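Local coordinates for Hut operon positive regulatory protein (PDB 4H4L) that binds specific sequences on the mRNA in the presence of histidine, suppressing transcription termination and switching on the hut operon for histidine utilization, at residues Val86-Met91 and Leu96-Gly101; Lys49-Ile54 and Glu81-Val86. The protein carries 1 engineered substitution. All blocks are in the same frame, centred on the assembly; numbering follows the deposited sequence.

How the interactions relate
Read from the N terminus, the chain gives a worked example of two contacts in series, joined at V86. Interaction 2 comes first: helix 47-60 meets helix 70-87, closing a loop of 26 residues that is largely helical. Helix 70-87 then ends, and interaction 1 closes a much shorter loop of four residues as the chain turns into strand 99-109. Neither nests in the other nor crosses it. They also touch directly, M91 SD lying 3.8 Å from L83 CB and V100 CG2 lying 4.0 Å from V50 CG2. Together they tie both helices to the antiparallel sheet and carry that core out to the histidine pocket.

Interaction 1 of 2, residues Val86-Met91 and Leu96-Gly101; sequences VTRGEM and LLRTVG. With HIS (histidine), chain Q.
R98 reaches across to the carbonyl of T87 where the C-terminal end of helix 70-87 turns back toward strand 99-109, a helix-loop-strand connection that builds part of the histidine pocket of HutP. Among the polar contacts, R98 NH2 gives T87 O a hydrogen bond of 3.0 Å, with the acceptor well out of the guanidinium plane. E90 O lies at the guanidinium edge, but its angle to NH2 is too poor for a bond. R98 NE is held by L92 O, and R98 NH1 makes a weak but nearly straight bond of 3.4 Å to ND1 of the bound histidine. The R98 chi1 of 65° starts CG between N and C, and the straight chain beyond takes the guanidinium across to T87. Replacing R98 by an alanine is likely to leave T87 O without this donor and the ligand's ND1 without its weak bond, the imidazole then freer to turn.

The second arginine, R88, bends back on its own segment: R88 NH2 donates a 2.6 Å hydrogen bond to V86 O, while NH1 forms a salt bridge with E81 of the fourth subunit. Its guanidinium presents an edge to the ligand's CE1 and is turned 53° from that of R98.

Apolar contacts flank this polar centre. E90 CB rests 3.8 Å from L96 CD1, and on the sheet side V86 CG1 meets V100 CG1 at 3.9 Å.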
loop_
_atom_site.group_PDB
_atom_site.type_symbol
_atom_site.label_atom_id
_atom_site.label_comp_id
_atom_site.label_asym_id
_atom_site.label_seq_id
_atom_site.Cartn_x
_atom_site.Cartn_y
_atom_site.Cartn_z
ATOM N N VAL A 86 11.626 2.639 6.966
ATOM C CA VAL A 86 12.681 1.751 6.472
ATOM C C VAL A 86 12.352 1.128 5.112
ATOM O O VAL A 86 13.230 1.029 4.239
ATOM C CB VAL A 86 12.994 0.645 7.484
ATOM C CG1 VAL A 86 13.915 -0.412 6.871
ATOM C CG2 VAL A 86 13.608 1.258 8.732
ATOM N N THR A 87 11.097 0.713 4.928
ATOM C CA THR A 87 10.767 -0.173 3.811
ATOM C C THR A 87 10.138 0.517 2.599
ATOM O O THR A 87 10.274 0.018 1.498
ATOM C CB THR A 87 9.885 -1.310 4.280
ATOM O OG1 THR A 87 8.704 -0.742 4.821
ATOM C CG2 THR A 87 10.578 -2.111 5.369
ATOM N N ARG A 88 9.449 1.642 2.808
ATOM C CA ARG A 88 8.985 2.525 1.723
ATOM C C ARG A 88 7.989 1.911 0.702
ATOM O O ARG A 88 8.256 1.899 -0.502
ATOM C CB ARG A 88 10.186 3.206 1.019
ATOM C CG ARG A 88 10.699 4.400 1.839
ATOM C CD ARG A 88 12.211 4.528 1.878
ATOM N NE ARG A 88 12.826 3.262 2.257
ATOM C CZ ARG A 88 13.480 2.469 1.409
ATOM N NH1 ARG A 88 13.607 2.852 0.147
ATOM N NH2 ARG A 88 13.994 1.305 1.818
ATOM N N GLY A 89 6.852 1.406 1.191
ATOM C CA GLY A 89 5.771 0.965 0.312
ATOM C C GLY A 89 5.388 -0.482 0.441
ATOM O O GLY A 89 4.218 -0.826 0.470
ATOM N N GLU A 90 6.376 -1.353 0.489
ATOM C CA GLU A 90 6.132 -2.752 0.771
ATOM C C GLU A 90 7.003 -3.040 1.959
ATOM O O GLU A 90 8.213 -2.785 1.921
ATOM C CB GLU A 90 6.530 -3.644 -0.413
ATOM C CG GLU A 90 5.731 -3.380 -1.697
ATOM C CD GLU A 90 4.218 -3.679 -1.607
ATOM O OE1 GLU A 90 3.795 -4.625 -0.877
ATOM O OE2 GLU A 90 3.437 -2.953 -2.289
ATOM N N MET A 91 6.384 -3.568 3.007
ATOM C CA MET A 91 7.071 -3.819 4.261
ATOM C C MET A 91 7.572 -5.241 4.207
ATOM O O MET A 91 7.104 -6.104 4.959
ATOM C CB MET A 91 6.135 -3.603 5.451
ATOM C CG MET A 91 6.871 -3.271 6.736
ATOM S SD MET A 91 5.757 -2.900 8.123
ATOM C CE MET A 91 5.157 -1.296 7.605
ATOM N N LEU A 96 11.458 -9.554 -0.926
ATOM C CA LEU A 96 11.800 -8.669 -2.036
ATOM C C LEU A 96 13.315 -8.516 -2.234
ATOM O O LEU A 96 13.749 -7.493 -2.797
ATOM C CB LEU A 96 11.196 -7.281 -1.865
ATOM C CG LEU A 96 9.730 -7.085 -2.227
ATOM C CD1 LEU A 96 9.374 -5.626 -2.019
ATOM C CD2 LEU A 96 9.457 -7.553 -3.654
ATOM N N LEU A 97 14.081 -9.523 -1.762
ATOM C CA LEU A 97 15.502 -9.662 -1.999
ATOM C C LEU A 97 16.235 -8.429 -1.520
ATOM O O LEU A 97 17.122 -7.905 -2.196
ATOM C CB LEU A 97 15.812 -9.934 -3.480
ATOM C CG LEU A 97 17.226 -10.395 -3.914
ATOM C CD1 LEU A 97 17.575 -11.802 -3.468
ATOM C CD2 LEU A 97 17.319 -10.385 -5.410
ATOM N N ARG A 98 15.840 -7.950 -0.354
ATOM C CA ARG A 98 16.639 -6.968 0.347
ATOM C C ARG A 98 16.721 -7.329 1.815
ATOM O O ARG A 98 15.962 -8.210 2.328
ATOM C CB ARG A 98 16.082 -5.561 0.173
ATOM C CG ARG A 98 14.736 -5.372 0.794
ATOM C CD ARG A 98 14.129 -4.117 0.257
ATOM N NE ARG A 98 12.745 -3.971 0.658
ATOM C CZ ARG A 98 12.025 -2.872 0.445
ATOM N NH1 ARG A 98 12.584 -1.816 -0.139
ATOM N NH2 ARG A 98 10.755 -2.820 0.831
ATOM N N THR A 99 17.644 -6.642 2.490
ATOM C CA THR A 99 17.956 -6.944 3.873
ATOM C C THR A 99 18.397 -5.692 4.595
ATOM O O THR A 99 18.813 -4.723 3.939
ATOM C CB THR A 99 19.028 -8.038 3.955
ATOM O OG1 THR A 99 19.127 -8.485 5.305
ATOM C CG2 THR A 99 20.388 -7.551 3.466
ATOM N N VAL A 100 18.258 -5.712 5.926
ATOM C CA VAL A 100 18.585 -4.592 6.802
ATOM C C VAL A 100 19.644 -4.935 7.851
ATOM O O VAL A 100 19.687 -6.028 8.392
ATOM C CB VAL A 100 17.368 -4.092 7.582
ATOM C CG1 VAL A 100 16.367 -3.403 6.676
ATOM C CG2 VAL A 100 16.709 -5.240 8.319
ATOM N N GLY A 101 20.496 -3.967 8.141
ATOM C CA GLY A 101 21.309 -3.990 9.336
ATOM C C GLY A 101 20.868 -2.741 10.083
ATOM O O GLY A 101 21.245 -1.603 9.706
HETATM N N HIS Q . 17.682 -5.288 -2.802
HETATM C CA HIS Q . 17.810 -3.810 -2.880
HETATM C C HIS Q . 19.201 -3.542 -3.237
HETATM O O HIS Q . 19.701 -4.300 -4.051
HETATM C CB HIS Q . 17.494 -3.150 -1.546
HETATM C CG HIS Q . 17.021 -1.702 -1.644
HETATM N ND1 HIS Q . 15.856 -1.267 -1.077
HETATM C CD2 HIS Q . 17.583 -0.605 -2.240
HETATM C CE1 HIS Q . 15.707 0.030 -1.308
HETATM N NE2 HIS Q . 16.762 0.432 -1.993
HETATM O OXT HIS Q . 19.822 -2.602 -2.730
#

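Interaction 2 of 2, residues Lys49-Ile54 and Glu81-Val86; sequences KVIAAI and EALHGV. Engineered in segment 49-54: I51 (natural residue Val).
L83 faces V50 and I51 with its two methyl branches, a small case of helix-helix packing in which helices 47-60 and 70-87 lie over the antiparallel sheet of the HutP fold. The closely packed part is this one leucine against two neighbouring residues. CG stands anti to the carbonyl carbon (chi1 -74°), which carries the fork toward helix 47-60. Its CD2 branch approaches V50 CG1 at 4.1 Å, the valine and leucine branches running antiparallel alongside one another. Its CD1 branch is closer to I51, 3.8 Å from CG1, and there the isoleucine chain lies roughly perpendicular to the leucine. I51 is an engineered residue, valine in the natural protein, and it also packs against L97 of the third subunit.

Beneath these three residues the sheet completes the core: V50 rests on V42, V100 and L102, while A82 and V86 rest on L125.

The looser side contrasts with this. Only three residues touch across the segments, no hydrogen bond joins them, and the closest pair of CA atoms, I51 and L83, is still 9.0 Å apart. E81 spends its carboxylate elsewhere, in a salt bridge to R88 of the fourth subunit. Within the contact the last carbon of the isoleucine completes the touch on the leucine, I51 CD1 lying 4.0 Å from L83 CD1.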
loop_
_atom_site.group_PDB
_atom_site.type_symbol
_atom_site.label_atom_id
_atom_site.label_comp_id
_atom_site.label_asym_id
_atom_site.label_seq_id
_atom_site.Cartn_x
_atom_site.Cartn_y
_atom_site.Cartn_z
ATOM N N LYS A 49 11.880 -10.672 12.722
ATOM C CA LYS A 49 13.032 -10.647 13.617
ATOM C C LYS A 49 13.287 -9.261 14.120
ATOM O O LYS A 49 13.697 -9.096 15.284
ATOM C CB LYS A 49 14.296 -11.150 12.941
ATOM C CG LYS A 49 14.791 -12.448 13.516
ATOM C CD LYS A 49 14.868 -13.513 12.429
ATOM C CE LYS A 49 14.617 -14.902 13.018
ATOM N NZ LYS A 49 14.569 -15.969 11.978
ATOM N N VAL A 50 13.070 -8.261 13.260
ATOM C CA VAL A 50 13.290 -6.863 13.679
ATOM C C VAL A 50 12.272 -6.456 14.767
ATOM O O VAL A 50 12.614 -5.876 15.798
ATOM C CB VAL A 50 13.352 -5.908 12.454
ATOM C CG1 VAL A 50 13.215 -4.444 12.845
ATOM C CG2 VAL A 50 14.659 -6.140 11.674
ATOM N N ILE A 51 11.015 -6.812 14.551
ATOM C CA ILE A 51 9.958 -6.541 15.519
ATOM C C ILE A 51 10.248 -7.254 16.864
ATOM O O ILE A 51 10.094 -6.658 17.936
ATOM C CB ILE A 51 8.580 -6.959 14.915
ATOM C CG1 ILE A 51 8.298 -6.147 13.646
ATOM C CG2 ILE A 51 7.450 -6.849 15.937
ATOM C CD1 ILE A 51 7.171 -6.697 12.811
ATOM N N ALA A 52 10.704 -8.504 16.772
ATOM C CA ALA A 52 10.916 -9.423 17.903
ATOM C C ALA A 52 12.057 -8.971 18.804
ATOM O O ALA A 52 11.859 -8.778 20.006
ATOM C CB ALA A 52 11.187 -10.829 17.382
ATOM N N ALA A 53 13.245 -8.789 18.211
ATOM C CA ALA A 53 14.389 -8.151 18.887
ATOM C C ALA A 53 13.952 -6.920 19.690
ATOM O O ALA A 53 14.245 -6.812 20.888
ATOM C CB ALA A 53 15.471 -7.764 17.881
ATOM N N ILE A 54 13.221 -6.020 19.042
ATOM C CA ILE A 54 12.803 -4.781 19.686
ATOM C C ILE A 54 11.787 -5.025 20.794
ATOM O O ILE A 54 11.807 -4.307 21.771
ATOM C CB ILE A 54 12.239 -3.752 18.694
ATOM C CG1 ILE A 54 13.343 -3.252 17.746
ATOM C CG2 ILE A 54 11.642 -2.569 19.446
ATOM C CD1 ILE A 54 12.795 -2.434 16.581
ATOM N N GLU A 81 4.932 1.457 12.270
ATOM C CA GLU A 81 5.086 2.785 11.769
ATOM C C GLU A 81 6.532 3.129 11.446
ATOM O O GLU A 81 6.798 3.681 10.388
ATOM C CB GLU A 81 4.406 3.797 12.685
ATOM C CG GLU A 81 3.031 4.105 12.163
ATOM C CD GLU A 81 2.182 4.863 13.137
ATOM O OE1 GLU A 81 1.110 4.325 13.546
ATOM O OE2 GLU A 81 2.577 6.008 13.455
ATOM N N ALA A 82 7.463 2.748 12.298
ATOM C CA ALA A 82 8.881 2.993 12.001
ATOM C C ALA A 82 9.379 2.203 10.812
ATOM O O ALA A 82 10.188 2.686 10.049
ATOM C CB ALA A 82 9.769 2.740 13.232
ATOM N N LEU A 83 8.919 0.968 10.664
ATOM C CA LEU A 83 9.316 0.138 9.502
ATOM C C LEU A 83 8.773 0.708 8.165
ATOM O O LEU A 83 9.321 0.398 7.088
ATOM C CB LEU A 83 8.835 -1.303 9.690
ATOM C CG LEU A 83 9.458 -2.301 10.658
ATOM C CD1 LEU A 83 8.491 -3.449 10.931
ATOM C CD2 LEU A 83 10.727 -2.841 10.030
ATOM N N HIS A 84 7.708 1.526 8.220
ATOM C CA HIS A 84 7.243 2.178 6.989
ATOM C C HIS A 84 8.317 3.069 6.425
ATOM O O HIS A 84 8.478 3.133 5.219
ATOM C CB HIS A 84 5.951 2.951 7.157
ATOM C CG HIS A 84 4.715 2.152 6.843
ATOM N ND1 HIS A 84 3.918 1.626 7.817
ATOM C CD2 HIS A 84 4.132 1.792 5.615
ATOM C CE1 HIS A 84 2.872 0.959 7.244
ATOM N NE2 HIS A 84 2.997 1.070 5.895
ATOM N N GLY A 85 9.070 3.737 7.302
ATOM C CA GLY A 85 10.194 4.557 6.907
ATOM C C GLY A 85 11.279 3.727 6.293
ATOM O O GLY A 85 11.809 4.055 5.240
ATOM N N VAL A 86 11.626 2.639 6.966
ATOM C CA VAL A 86 12.681 1.751 6.472
ATOM C C VAL A 86 12.352 1.128 5.112
ATOM O O VAL A 86 13.230 1.029 4.239
ATOM C CB VAL A 86 12.994 0.645 7.484
ATOM C CG1 VAL A 86 13.915 -0.412 6.871
ATOM C CG2 VAL A 86 13.608 1.258 8.732
#